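Local coordinates for protein alginate lyase, family PL7 (Zobellia galactanivorans, PDB 3ZPY) that probably cleaves alginate, as a family PL7 poly(beta-D-mannuronate) lyase of a marine bacterium, this chain being the catalytic domain of a longer protein, at residues T14-S19 / Y30-T35; F60-G65 / P75-R80; G1-S6 / S41-S46; F217-Y222 / V238-L243. All coordinates share one frame; numbering follows the deposited sequence.

Contact 1 of 4, residues T14-S19 / Y30-T35. With NA (sodium ion), chain C.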
loop_
_atom_site.group_PDB
_atom_site.type_symbol
_atom_site.label_atom_id
_atom_site.label_comp_id
_atom_site.label_asym_id
_atom_site.label_seq_id
_atom_site.Cartn_x
_atom_site.Cartn_y
_atom_site.Cartn_z
ATOM N N THR A 14 -11.825 11.192 3.540
ATOM C CA THR A 14 -10.376 11.290 3.297
ATOM C C THR A 14 -9.690 9.972 2.783
ATOM O O THR A 14 -8.631 10.052 2.165
ATOM C CB THR A 14 -9.595 11.869 4.533
ATOM O OG1 THR A 14 -9.869 11.042 5.663
ATOM C CG2 THR A 14 -10.031 13.299 4.809
ATOM N N TRP A 15 -10.258 8.825 3.137
ATOM C CA TRP A 15 -9.701 7.528 2.689
ATOM C C TRP A 15 -10.827 6.511 2.540
ATOM O O TRP A 15 -11.714 6.439 3.374
ATOM C CB TRP A 15 -8.731 6.943 3.695
ATOM C CG TRP A 15 -7.520 7.803 3.974
ATOM C CD1 TRP A 15 -7.389 8.778 4.973
ATOM C CD2 TRP A 15 -6.244 7.785 3.252
ATOM N NE1 TRP A 15 -6.172 9.377 4.875
ATOM C CE2 TRP A 15 -5.438 8.816 3.846
ATOM C CE3 TRP A 15 -5.737 7.061 2.131
ATOM C CZ2 TRP A 15 -4.149 9.070 3.404
ATOM C CZ3 TRP A 15 -4.467 7.321 1.697
ATOM C CH2 TRP A 15 -3.670 8.303 2.323
ATOM N N LYS A 16 -10.795 5.748 1.437
ATOM C CA LYS A 16 -11.637 4.616 1.276
ATOM C C LYS A 16 -10.850 3.365 1.727
ATOM O O LYS A 16 -9.662 3.205 1.424
ATOM C CB LYS A 16 -12.005 4.494 -0.217
ATOM C CG LYS A 16 -12.686 3.206 -0.636
ATOM C CD LYS A 16 -13.259 3.338 -2.098
ATOM C CE LYS A 16 -14.257 4.521 -2.377
ATOM N NZ LYS A 16 -15.009 4.727 -3.719
ATOM N N ILE A 17 -11.572 2.463 2.397
ATOM C CA ILE A 17 -10.956 1.241 2.957
ATOM C C ILE A 17 -11.243 0.050 2.046
ATOM O O ILE A 17 -12.399 -0.349 1.905
ATOM C CB ILE A 17 -11.490 0.964 4.369
ATOM C CG1 ILE A 17 -11.151 2.104 5.282
ATOM C CG2 ILE A 17 -10.808 -0.288 4.931
ATOM C CD1 ILE A 17 -11.958 1.999 6.594
ATOM N N ASN A 18 -10.125 -0.466 1.443
ATOM C CA ASN A 18 -10.167 -1.728 0.649
ATOM C C ASN A 18 -9.941 -2.922 1.604
ATOM O O ASN A 18 -8.950 -2.951 2.313
ATOM C CB ASN A 18 -9.059 -1.805 -0.421
ATOM C CG ASN A 18 -8.926 -0.600 -1.326
ATOM O OD1 ASN A 18 -9.891 0.067 -1.729
ATOM N ND2 ASN A 18 -7.726 -0.370 -1.712
ATOM N N SER A 19 -10.914 -3.843 1.757
ATOM C CA SER A 19 -10.761 -4.955 2.662
ATOM C C SER A 19 -11.557 -6.114 2.214
ATOM O O SER A 19 -12.131 -6.127 1.067
ATOM C CB SER A 19 -11.073 -4.512 4.110
ATOM O OG SER A 19 -10.612 -5.455 5.042
ATOM N N TYR A 30 -13.578 -9.759 -1.611
ATOM C CA TYR A 30 -12.997 -8.433 -1.636
ATOM C C TYR A 30 -14.059 -7.341 -1.835
ATOM O O TYR A 30 -14.986 -7.479 -2.665
ATOM C CB TYR A 30 -11.987 -8.386 -2.795
ATOM C CG TYR A 30 -11.245 -7.066 -2.901
ATOM C CD1 TYR A 30 -10.478 -6.589 -1.843
ATOM C CD2 TYR A 30 -11.337 -6.304 -4.024
ATOM C CE1 TYR A 30 -9.827 -5.381 -1.906
ATOM C CE2 TYR A 30 -10.680 -5.116 -4.125
ATOM C CZ TYR A 30 -9.916 -4.664 -3.056
ATOM O OH TYR A 30 -9.287 -3.454 -3.174
ATOM N N TYR A 31 -13.858 -6.236 -1.148
ATOM C CA TYR A 31 -14.621 -4.993 -1.341
ATOM C C TYR A 31 -13.695 -3.849 -1.542
ATOM O O TYR A 31 -12.932 -3.484 -0.634
ATOM C CB TYR A 31 -15.507 -4.657 -0.113
ATOM C CG TYR A 31 -16.725 -5.524 -0.055
ATOM C CD1 TYR A 31 -16.661 -6.840 0.460
ATOM C CD2 TYR A 31 -17.948 -5.041 -0.526
ATOM C CE1 TYR A 31 -17.804 -7.653 0.495
ATOM C CE2 TYR A 31 -19.094 -5.838 -0.480
ATOM C CZ TYR A 31 -19.022 -7.142 0.031
ATOM O OH TYR A 31 -20.130 -7.942 0.050
ATOM N N ASP A 32 -13.823 -3.182 -2.677
ATOM C CA ASP A 32 -13.076 -1.956 -2.906
ATOM C C ASP A 32 -13.463 -0.883 -1.865
ATOM O O ASP A 32 -12.642 -0.133 -1.464
ATOM C CB ASP A 32 -13.373 -1.522 -4.353
ATOM C CG ASP A 32 -12.841 -0.162 -4.668
ATOM O OD1 ASP A 32 -11.637 -0.093 -4.954
ATOM O OD2 ASP A 32 -13.633 0.815 -4.625
ATOM N N ASP A 33 -14.742 -0.839 -1.491
ATOM C CA ASP A 33 -15.141 -0.034 -0.362
ATOM C C ASP A 33 -15.850 -0.963 0.618
ATOM O O ASP A 33 -16.989 -1.368 0.392
ATOM C CB ASP A 33 -16.072 1.100 -0.833
ATOM C CG ASP A 33 -16.447 2.022 0.330
ATOM O OD1 ASP A 33 -16.337 1.566 1.497
ATOM O OD2 ASP A 33 -16.939 3.156 0.075
ATOM N N ILE A 34 -15.129 -1.262 1.714
ATOM C CA ILE A 34 -15.632 -2.221 2.681
ATOM C C ILE A 34 -16.990 -1.818 3.296
ATOM O O ILE A 34 -17.739 -2.653 3.795
ATOM C CB ILE A 34 -14.568 -2.495 3.773
ATOM C CG1 ILE A 34 -14.950 -3.776 4.541
ATOM C CG2 ILE A 34 -14.460 -1.252 4.691
ATOM C CD1 ILE A 34 -14.867 -5.063 3.742
ATOM N N THR A 35 -17.237 -0.517 3.305
ATOM C CA THR A 35 -18.495 -0.080 3.876
ATOM C C THR A 35 -19.710 -0.498 3.041
ATOM O O THR A 35 -20.848 -0.378 3.488
ATOM C CB THR A 35 -18.532 1.430 4.186
ATOM O OG1 THR A 35 -18.509 2.195 2.986
ATOM C CG2 THR A 35 -17.459 1.873 5.101
HETATM NA NA NA C . -22.816 -1.388 5.116
HETATM O O HOH W 1 -14.330 2.914 2.906
HETATM O O HOH W 2 -24.637 0.567 3.868
#
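The phenol ring of Tyr-30 is met obliquely by Ser-19 and Asn-18: Ser-19 O lies 3.4 Å from Tyr-30 CD1, and Asn-18 CB stands 3.2 Å from Tyr-30 OH. These residues belong to a beta hairpin of strands 15-21 and 29-31, in which Ser-19 and Tyr-31 form an antiparallel hydrogen-bonded pair. One face of the Tyr-30 ring carries the backbone N of Asp-32, displaced toward the rim. With CG anti to the backbone N (chi1 -177°), Tyr-30 lays its ring alongside the Asn-18 side chain, both pointing the same way. Tyr-31 N reaches Ser-19 O at 2.8 Å, and Ser-19 N returns to Tyr-31 O at 3.1 Å. Beyond the pair, segment 30-35 leaves the strand, yet Ile-34 N still donates to Ile-17 O at 2.9 Å. Ile-34 CG2 packs on Ile-17 CB nearby. Lys-16 spreads its methylenes over Asp-32 and Asp-33, while its NZ stays 4.2 Å from Asp-32 OD2, beyond salt-bridge range. Asp-33 OD1 accepts from Thr-35 N, which makes an Asx turn, and also from Thr-35 OG1; both donors come from the same face of the carboxylate plane. A water joins the same oxygen to Ile-17 N. Thr-35 O, 2.8 Å from the sodium ion, binds it together with Ala-37 O, Ile-40 O and a water.

Contact 2 of 4, residues F60-G65 / P75-R80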
loop_
_atom_site.group_PDB
_atom_site.type_symbol
_atom_site.label_atom_id
_atom_site.label_comp_id
_atom_site.label_asym_id
_atom_site.label_seq_id
_atom_site.Cartn_x
_atom_site.Cartn_y
_atom_site.Cartn_z
ATOM N N PHE A 60 -2.801 -3.875 8.998
ATOM C CA PHE A 60 -3.341 -4.334 7.702
ATOM C C PHE A 60 -2.752 -5.649 7.495
ATOM O O PHE A 60 -1.531 -5.783 7.247
ATOM C CB PHE A 60 -2.869 -3.369 6.620
ATOM C CG PHE A 60 -3.371 -1.940 6.811
ATOM C CD1 PHE A 60 -2.747 -1.086 7.765
ATOM C CD2 PHE A 60 -4.433 -1.438 6.029
ATOM C CE1 PHE A 60 -3.221 0.239 7.928
ATOM C CE2 PHE A 60 -4.899 -0.168 6.228
ATOM C CZ PHE A 60 -4.260 0.694 7.124
ATOM N N LYS A 61 -3.640 -6.680 7.581
ATOM C CA LYS A 61 -3.189 -8.081 7.503
ATOM C C LYS A 61 -3.843 -8.716 6.221
ATOM O O LYS A 61 -5.105 -8.709 6.097
ATOM C CB LYS A 61 -3.706 -8.831 8.819
ATOM C CG LYS A 61 -3.094 -10.195 8.953
ATOM C CD LYS A 61 -3.415 -10.846 10.279
ATOM C CE LYS A 61 -2.744 -12.169 10.450
ATOM N NZ LYS A 61 -2.916 -12.653 11.838
ATOM N N CYS A 62 -2.977 -9.190 5.339
ATOM C CA CYS A 62 -3.456 -9.748 4.055
ATOM C C CYS A 62 -2.768 -11.072 3.811
ATOM O O CYS A 62 -1.625 -11.276 4.241
ATOM C CB CYS A 62 -3.224 -8.673 2.923
ATOM S SG CYS A 62 -4.017 -9.103 1.377
ATOM N N TYR A 63 -3.443 -11.968 3.108
ATOM C CA TYR A 63 -2.997 -13.349 3.067
ATOM C C TYR A 63 -2.728 -13.759 1.638
ATOM O O TYR A 63 -3.466 -13.356 0.731
ATOM C CB TYR A 63 -4.071 -14.337 3.650
ATOM C CG TYR A 63 -4.445 -13.990 5.061
ATOM C CD1 TYR A 63 -5.297 -12.891 5.323
ATOM C CD2 TYR A 63 -4.012 -14.811 6.135
ATOM C CE1 TYR A 63 -5.628 -12.504 6.596
ATOM C CE2 TYR A 63 -4.366 -14.429 7.460
ATOM C CZ TYR A 63 -5.249 -13.346 7.639
ATOM O OH TYR A 63 -5.524 -12.942 8.936
ATOM N N ARG A 64 -1.670 -14.546 1.459
ATOM C CA ARG A 64 -1.417 -15.223 0.172
ATOM C C ARG A 64 -2.693 -15.963 -0.221
ATOM O O ARG A 64 -3.331 -16.661 0.605
ATOM C CB ARG A 64 -0.323 -16.283 0.468
ATOM C CG ARG A 64 0.199 -17.054 -0.766
ATOM C CD ARG A 64 1.260 -18.051 -0.293
ATOM N NE ARG A 64 2.079 -18.595 -1.395
ATOM C CZ ARG A 64 1.925 -19.790 -1.957
ATOM N NH1 ARG A 64 0.867 -20.552 -1.705
ATOM N NH2 ARG A 64 2.839 -20.231 -2.813
ATOM N N GLY A 65 -3.100 -15.801 -1.501
ATOM C CA GLY A 65 -4.270 -16.575 -2.015
ATOM C C GLY A 65 -5.621 -16.058 -1.503
ATOM O O GLY A 65 -6.594 -16.696 -1.797
ATOM N N PRO A 75 -3.600 -9.616 -3.827
ATOM C CA PRO A 75 -4.651 -9.051 -2.950
ATOM C C PRO A 75 -4.118 -7.896 -2.053
ATOM O O PRO A 75 -2.896 -7.666 -1.889
ATOM C CB PRO A 75 -5.005 -10.239 -2.017
ATOM C CG PRO A 75 -3.663 -11.033 -1.895
ATOM C CD PRO A 75 -3.025 -10.897 -3.300
ATOM N N ARG A 76 -5.060 -7.162 -1.459
ATOM C CA ARG A 76 -4.638 -6.037 -0.595
ATOM C C ARG A 76 -5.647 -5.817 0.480
ATOM O O ARG A 76 -6.835 -6.163 0.309
ATOM C CB ARG A 76 -4.510 -4.720 -1.413
ATOM C CG ARG A 76 -5.869 -4.246 -1.986
ATOM C CD ARG A 76 -5.702 -3.095 -2.964
ATOM N NE ARG A 76 -5.388 -3.568 -4.312
ATOM C CZ ARG A 76 -4.479 -3.029 -5.140
ATOM N NH1 ARG A 76 -3.786 -1.930 -4.780
ATOM N NH2 ARG A 76 -4.429 -3.480 -6.376
ATOM N N VAL A 77 -5.199 -5.184 1.570
ATOM C CA VAL A 77 -6.058 -4.554 2.557
ATOM C C VAL A 77 -5.387 -3.187 2.755
ATOM O O VAL A 77 -4.242 -3.138 3.109
ATOM C CB VAL A 77 -6.089 -5.347 3.841
ATOM C CG1 VAL A 77 -6.774 -4.503 4.911
ATOM C CG2 VAL A 77 -6.724 -6.724 3.670
ATOM N N GLU A 78 -6.034 -2.105 2.376
ATOM C CA GLU A 78 -5.301 -0.846 2.119
ATOM C C GLU A 78 -6.282 0.345 2.093
ATOM O O GLU A 78 -7.432 0.149 1.955
ATOM C CB GLU A 78 -4.520 -1.062 0.786
ATOM C CG GLU A 78 -3.572 -0.108 0.303
ATOM C CD GLU A 78 -2.992 -0.500 -1.009
ATOM O OE1 GLU A 78 -3.661 -0.728 -1.989
ATOM O OE2 GLU A 78 -1.841 -0.228 -1.074
ATOM N N LEU A 79 -5.735 1.550 2.216
ATOM C CA LEU A 79 -6.520 2.769 2.053
ATOM C C LEU A 79 -6.247 3.408 0.715
ATOM O O LEU A 79 -5.073 3.392 0.232
ATOM C CB LEU A 79 -6.113 3.754 3.171
ATOM C CG LEU A 79 -6.112 3.188 4.592
ATOM C CD1 LEU A 79 -5.722 4.311 5.552
ATOM C CD2 LEU A 79 -7.480 2.658 4.930
ATOM N N ARG A 80 -7.319 4.007 0.166
ATOM C CA ARG A 80 -7.270 4.738 -1.080
ATOM C C ARG A 80 -7.579 6.203 -0.831
ATOM O O ARG A 80 -8.650 6.495 -0.341
ATOM C CB ARG A 80 -8.250 4.056 -2.066
ATOM C CG ARG A 80 -8.173 4.581 -3.525
ATOM C CD ARG A 80 -9.064 5.775 -3.787
ATOM N NE ARG A 80 -9.218 5.900 -5.249
ATOM C CZ ARG A 80 -8.921 6.980 -5.990
ATOM N NH1 ARG A 80 -8.430 8.103 -5.468
ATOM N NH2 ARG A 80 -9.098 6.947 -7.289
#
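Phe-60 begins the contact by pushing CD2 to 3.4 Å from Val-77 O, while its outer edge, at CE2, meets Leu-79 CG at 3.9 Å, near the ring plane. The side chains of Phe-60 and Leu-79 cross at about a right angle. From Lys-61 it is the backbone that counts: its carbonyl O touches Val-77 CG2 at 3.5 Å. Cys-62 follows, its SG anti to the backbone N (chi1 -170°), which brings the sulfur 3.7 Å from Pro-75 CB and close to the Arg-76 backbone. Tyr-63 O touches Pro-75 CG. No hydrogen bond links the two segments, and their strands run at 152° with axes 6.3 Å apart; they meet by side chains packing on side chains and on backbone atoms, here between the sheets of the beta sandwich. Strand 58-63 pairs with 51-53 and 235-247 in one sheet; strand 76-83 lies in the other, between 15-21 and strands 216-219 and 221-223. Phe-51 meets the Phe-60 ring edge-to-face, and Val-77 also touches Ser-19.

Contact 3 of 4, residues G1-S6 / S41-S46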
loop_
_atom_site.group_PDB
_atom_site.type_symbol
_atom_site.label_atom_id
_atom_site.label_comp_id
_atom_site.label_asym_id
_atom_site.label_seq_id
_atom_site.Cartn_x
_atom_site.Cartn_y
_atom_site.Cartn_z
ATOM N N GLY A 1 -14.890 4.275 20.497
ATOM C CA GLY A 1 -13.792 5.124 21.072
ATOM C C GLY A 1 -12.449 4.541 20.663
ATOM O O GLY A 1 -11.426 5.212 20.687
ATOM N N ASN A 2 -12.484 3.286 20.219
ATOM C CA ASN A 2 -11.283 2.566 20.056
ATOM C C ASN A 2 -11.114 2.046 18.638
ATOM O O ASN A 2 -10.317 1.173 18.395
ATOM C CB ASN A 2 -11.430 1.280 20.918
ATOM C CG ASN A 2 -11.517 1.592 22.365
ATOM O OD1 ASN A 2 -10.719 2.356 22.875
ATOM N ND2 ASN A 2 -12.505 0.982 23.042
ATOM N N SER A 3 -11.901 2.564 17.721
ATOM C CA SER A 3 -11.922 1.964 16.396
ATOM C C SER A 3 -10.619 2.276 15.627
ATOM O O SER A 3 -9.987 3.298 15.798
ATOM C CB SER A 3 -13.099 2.502 15.571
ATOM O OG SER A 3 -12.885 3.835 15.163
ATOM N N PRO A 4 -10.329 1.430 14.630
ATOM C CA PRO A 4 -9.150 1.718 13.783
ATOM C C PRO A 4 -9.268 3.128 13.125
ATOM O O PRO A 4 -8.271 3.881 13.040
ATOM C CB PRO A 4 -9.147 0.528 12.788
ATOM C CG PRO A 4 -9.820 -0.588 13.534
ATOM C CD PRO A 4 -10.880 0.077 14.374
ATOM N N ALA A 5 -10.450 3.468 12.596
ATOM C CA ALA A 5 -10.584 4.756 11.928
ATOM C C ALA A 5 -10.320 5.926 12.885
ATOM O O ALA A 5 -9.660 6.900 12.539
ATOM C CB ALA A 5 -11.969 4.859 11.276
ATOM N N SER A 6 -10.786 5.775 14.123
ATOM C CA SER A 6 -10.555 6.821 15.166
ATOM C C SER A 6 -9.037 6.913 15.549
ATOM O O SER A 6 -8.476 7.997 15.601
ATOM C CB SER A 6 -11.403 6.469 16.416
ATOM O OG SER A 6 -12.746 6.776 16.178
ATOM N N SER A 41 -19.871 -0.199 9.004
ATOM C CA SER A 41 -19.861 1.268 8.875
ATOM C C SER A 41 -18.457 1.763 9.193
ATOM O O SER A 41 -17.689 1.153 9.932
ATOM C CB SER A 41 -20.878 1.931 9.738
ATOM O OG SER A 41 -20.607 1.642 11.081
ATOM N N TYR A 42 -18.099 2.813 8.498
ATOM C CA TYR A 42 -16.742 3.223 8.421
ATOM C C TYR A 42 -16.074 3.415 9.817
ATOM O O TYR A 42 -14.963 2.857 10.048
ATOM C CB TYR A 42 -16.663 4.582 7.656
ATOM C CG TYR A 42 -15.252 4.993 7.285
ATOM C CD1 TYR A 42 -14.372 5.551 8.214
ATOM C CD2 TYR A 42 -14.817 4.757 5.996
ATOM C CE1 TYR A 42 -13.088 5.944 7.822
ATOM C CE2 TYR A 42 -13.533 5.135 5.569
ATOM C CZ TYR A 42 -12.647 5.695 6.493
ATOM O OH TYR A 42 -11.385 6.051 6.052
ATOM N N ASN A 43 -16.724 4.197 10.731
ATOM C CA ASN A 43 -16.012 4.554 11.939
ATOM C C ASN A 43 -16.047 3.454 12.972
ATOM O O ASN A 43 -15.439 3.624 13.995
ATOM C CB ASN A 43 -16.538 5.864 12.563
ATOM C CG ASN A 43 -15.621 6.395 13.755
ATOM O OD1 ASN A 43 -14.356 6.501 13.639
ATOM N ND2 ASN A 43 -16.267 6.743 14.879
ATOM N N THR A 44 -16.774 2.378 12.771
ATOM C CA THR A 44 -16.681 1.191 13.648
ATOM C C THR A 44 -16.032 -0.037 13.025
ATOM O O THR A 44 -15.819 -1.027 13.726
ATOM C CB THR A 44 -18.029 0.817 14.241
ATOM O OG1 THR A 44 -18.929 0.458 13.180
ATOM C CG2 THR A 44 -18.700 1.952 14.940
ATOM N N TYR A 45 -15.689 0.030 11.747
ATOM C CA TYR A 45 -15.141 -1.172 11.116
ATOM C C TYR A 45 -13.853 -1.682 11.780
ATOM O O TYR A 45 -12.860 -0.940 11.885
ATOM C CB TYR A 45 -14.865 -0.922 9.627
ATOM C CG TYR A 45 -14.262 -2.120 8.934
ATOM C CD1 TYR A 45 -14.829 -3.394 9.052
ATOM C CD2 TYR A 45 -13.055 -2.003 8.270
ATOM C CE1 TYR A 45 -14.257 -4.493 8.421
ATOM C CE2 TYR A 45 -12.447 -3.105 7.672
ATOM C CZ TYR A 45 -13.014 -4.350 7.788
ATOM O OH TYR A 45 -12.417 -5.449 7.161
ATOM N N SER A 46 -13.843 -2.989 12.104
ATOM C CA SER A 46 -12.667 -3.657 12.632
ATOM C C SER A 46 -12.895 -5.144 12.393
ATOM O O SER A 46 -13.970 -5.653 12.713
ATOM C CB SER A 46 -12.494 -3.336 14.138
ATOM O OG SER A 46 -11.311 -3.914 14.647
HETATM O O HOH W 3 -12.755 1.841 11.935
#
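The N-cap of helix 4-8 is Ser-3, and its hydroxyl also ties the helix start to Asn-43 in the loop between strands 29-31 and 51-53. Ser-3 OG accepts from Ser-6 N at 3.0 Å and 156°, the capping bond, and donates its proton to Asn-43 O at 2.8 Å, approaching 32° out of the carbonyl plane. Both bonds depend on the first torsion (chi1 72°), which sets OG between the backbone N and the carbonyl carbon. Beside this pair, Asn-43 is extended with CG anti to its own N and brings OD1 to 3.0 Å from Ser-6 OG. An alanine at Ser-3 is likely to leave both Ser-6 N and Asn-43 O without their hydroxyl partner, weakening the helix start and its hold on the loop together. Packing contacts flank the polar ones. Ala-5 CB approaches the Tyr-42 ring obliquely, 3.8 Å from Tyr-42 CE1, and Pro-4 CD lies against the backbone carbonyl Tyr-45 O at 3.3 Å and against the CB of Ser-46. Tyr-42 OH is itself bonded to Trp-15 O. A single water accepts from Ala-5 N at 2.9 Å and donates to the carbonyls of Tyr-42 and Tyr-45. Polar groups of the first helical turn are thus answered by one hydroxyl and one water, each used as donor and acceptor, which binds the N-terminal helix to the loop without direct backbone-to-backbone bonds.

Contact 4 of 4, residues F217-Y222 / V238-L243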
loop_
_atom_site.group_PDB
_atom_site.type_symbol
_atom_site.label_atom_id
_atom_site.label_comp_id
_atom_site.label_asym_id
_atom_site.label_seq_id
_atom_site.Cartn_x
_atom_site.Cartn_y
_atom_site.Cartn_z
ATOM N N PHE A 217 -2.645 8.701 -3.645
ATOM C CA PHE A 217 -1.894 7.850 -2.760
ATOM C C PHE A 217 -2.719 6.616 -2.323
ATOM O O PHE A 217 -3.951 6.681 -2.221
ATOM C CB PHE A 217 -1.546 8.634 -1.488
ATOM C CG PHE A 217 -0.484 9.667 -1.730
ATOM C CD1 PHE A 217 0.803 9.282 -2.091
ATOM C CD2 PHE A 217 -0.783 11.008 -1.580
ATOM C CE1 PHE A 217 1.794 10.262 -2.260
ATOM C CE2 PHE A 217 0.206 12.003 -1.744
ATOM C CZ PHE A 217 1.494 11.603 -2.048
ATOM N N LYS A 218 -1.967 5.557 -2.007
ATOM C CA LYS A 218 -2.563 4.374 -1.279
ATOM C C LYS A 218 -1.597 4.000 -0.209
ATOM O O LYS A 218 -0.369 4.163 -0.367
ATOM C CB LYS A 218 -2.900 3.182 -2.151
ATOM C CG LYS A 218 -3.688 3.475 -3.397
ATOM C CD LYS A 218 -4.258 2.179 -4.001
ATOM C CE LYS A 218 -5.482 1.740 -3.289
ATOM N NZ LYS A 218 -5.898 0.347 -3.411
ATOM N N VAL A 219 -2.135 3.397 0.870
ATOM C CA VAL A 219 -1.210 2.996 1.940
ATOM C C VAL A 219 -1.867 1.869 2.717
ATOM O O VAL A 219 -3.088 1.870 2.950
ATOM C CB VAL A 219 -0.844 4.194 2.891
ATOM C CG1 VAL A 219 -2.072 4.719 3.659
ATOM C CG2 VAL A 219 0.256 3.886 3.858
ATOM N N GLY A 220 -1.053 0.912 3.157
ATOM C CA GLY A 220 -1.677 -0.276 3.760
ATOM C C GLY A 220 -0.743 -1.475 3.498
ATOM O O GLY A 220 0.521 -1.396 3.586
ATOM N N ASN A 221 -1.412 -2.568 3.057
ATOM C CA ASN A 221 -0.713 -3.829 2.773
ATOM C C ASN A 221 -1.226 -4.413 1.455
ATOM O O ASN A 221 -2.279 -5.040 1.419
ATOM C CB ASN A 221 -0.946 -4.821 3.922
ATOM C CG ASN A 221 -0.149 -6.058 3.805
ATOM O OD1 ASN A 221 0.565 -6.258 2.791
ATOM N ND2 ASN A 221 -0.274 -6.925 4.793
ATOM N N TYR A 222 -0.395 -4.240 0.432
ATOM C CA TYR A 222 -0.670 -4.789 -0.925
ATOM C C TYR A 222 0.342 -5.863 -1.087
ATOM O O TYR A 222 1.507 -5.604 -1.300
ATOM C CB TYR A 222 -0.515 -3.617 -1.941
ATOM C CG TYR A 222 -0.798 -3.932 -3.399
ATOM C CD1 TYR A 222 -1.599 -4.998 -3.794
ATOM C CD2 TYR A 222 -0.309 -3.034 -4.346
ATOM C CE1 TYR A 222 -1.828 -5.224 -5.143
ATOM C CE2 TYR A 222 -0.522 -3.238 -5.644
ATOM C CZ TYR A 222 -1.322 -4.317 -6.055
ATOM O OH TYR A 222 -1.657 -4.575 -7.439
ATOM N N VAL A 238 1.434 -5.314 8.071
ATOM C CA VAL A 238 1.926 -3.941 8.021
ATOM C C VAL A 238 1.163 -3.195 9.117
ATOM O O VAL A 238 -0.042 -3.395 9.333
ATOM C CB VAL A 238 1.654 -3.250 6.677
ATOM C CG1 VAL A 238 2.051 -1.800 6.745
ATOM C CG2 VAL A 238 2.319 -3.981 5.517
ATOM N N ARG A 239 1.837 -2.347 9.874
ATOM C CA ARG A 239 1.137 -1.527 10.850
ATOM C C ARG A 239 1.567 -0.038 10.667
ATOM O O ARG A 239 2.736 0.251 10.395
ATOM C CB ARG A 239 1.341 -2.072 12.264
ATOM C CG ARG A 239 2.759 -2.060 12.818
ATOM C CD ARG A 239 2.765 -2.673 14.200
ATOM N NE ARG A 239 4.047 -2.702 14.808
ATOM C CZ ARG A 239 4.271 -3.205 16.008
ATOM N NH1 ARG A 239 3.247 -3.643 16.755
ATOM N NH2 ARG A 239 5.533 -3.346 16.386
ATOM N N ILE A 240 0.576 0.873 10.800
ATOM C CA ILE A 240 0.759 2.289 10.453
ATOM C C ILE A 240 0.238 3.167 11.599
ATOM O O ILE A 240 -0.816 2.870 12.228
ATOM C CB ILE A 240 0.047 2.613 9.089
ATOM C CG1 ILE A 240 0.598 1.708 8.003
ATOM C CG2 ILE A 240 0.103 4.084 8.748
ATOM C CD1 ILE A 240 -0.121 1.711 6.637
ATOM N N LYS A 241 0.930 4.284 11.762
ATOM C CA LYS A 241 0.374 5.371 12.591
ATOM C C LYS A 241 0.843 6.704 12.016
ATOM O O LYS A 241 1.660 6.734 11.079
ATOM C CB LYS A 241 0.819 5.276 14.055
ATOM C CG LYS A 241 2.284 5.321 14.345
ATOM C CD LYS A 241 2.534 4.989 15.830
ATOM C CE LYS A 241 3.993 5.064 16.091
ATOM N NZ LYS A 241 4.276 4.914 17.563
ATOM N N ASN A 242 0.382 7.844 12.559
ATOM C CA ASN A 242 0.847 9.159 12.194
ATOM C C ASN A 242 0.741 9.389 10.677
ATOM O O ASN A 242 1.754 9.798 10.031
ATOM C CB ASN A 242 2.340 9.359 12.645
ATOM C CG ASN A 242 2.505 9.273 14.099
ATOM O OD1 ASN A 242 1.555 9.349 14.845
ATOM N ND2 ASN A 242 3.724 8.896 14.481
ATOM N N LEU A 243 -0.416 9.078 10.101
ATOM C CA LEU A 243 -0.678 9.177 8.667
ATOM C C LEU A 243 -1.215 10.575 8.371
ATOM O O LEU A 243 -2.169 11.027 8.989
ATOM C CB LEU A 243 -1.789 8.163 8.331
ATOM C CG LEU A 243 -2.270 8.201 6.853
ATOM C CD1 LEU A 243 -1.215 7.951 5.783
ATOM C CD2 LEU A 243 -3.388 7.182 6.689
#
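Val-219 turns its two methyls to different partners, Ile-240 and Leu-243. CG2, anti to the backbone N, runs obliquely across Ile-240 and meets its CD1 at 3.5 Å. CG1 meets Leu-243 tip to tip, 4.0 Å from CD1, with CD2 almost as near, so the valine touches residues before and after the corner at Asn-242. Ile-240 CD1 also lies 3.7 Å from Gly-220 N. At Gly-220 the chain turns a corner, with phi 150° and psi -134°; a CB here would jam against the carbonyl O of Val-219, a backbone reason for glycine. Its own O is touched by Val-238 CG1 at 3.5 Å. The other methyl of Val-238, CG2, lies across the side chain of Asn-221, 3.7 Å from both CB and CG, and 4.0 Å from both OD1 and ND2, so it meets the amide as a whole and not one tip. Asn-221 ND2 is hydrogen-bonded to Phe-60 O. A leucine in place of Asn-221 would probably leave that Phe-60 carbonyl without its side-chain donor and disturb the fit against Val-238. No hydrogen bond joins the two segments; the contact is made by side chains meeting side chains and the Gly-220 backbone, with Trp-101 and Met-99 also against Val-219. Facing strands of two antiparallel sheets joined mainly by apolar side chains, here with one buried asparagine bonded across, are characteristic of the beta-jelly-roll sandwich of PL7 lyases.

In the fold
Contacts 2 and 4, with centres 10 Å apart, both span the two sheets. They are stitched within each sheet: Leu-79 N to Val-219 O in one, Phe-60 N to Val-238 O in the other. Contact 1 lies 11 Å from contact 2, and its strand 15-21 neighbours 76-83, so the hairpin extends the same sheet. Contact 3, at the periphery, touches contact 1 through Tyr-42 and Tyr-45 but not contacts 2 or 4, whose centres are 18 and 16 Å away. Along the chain, contact 1 nests within the loop closed by contact 3; contacts 2 and 4 follow. The N-terminal helix and sodium-site region thus join the sandwich partly through the hairpin and partly through strand 51-53 of the other sheet.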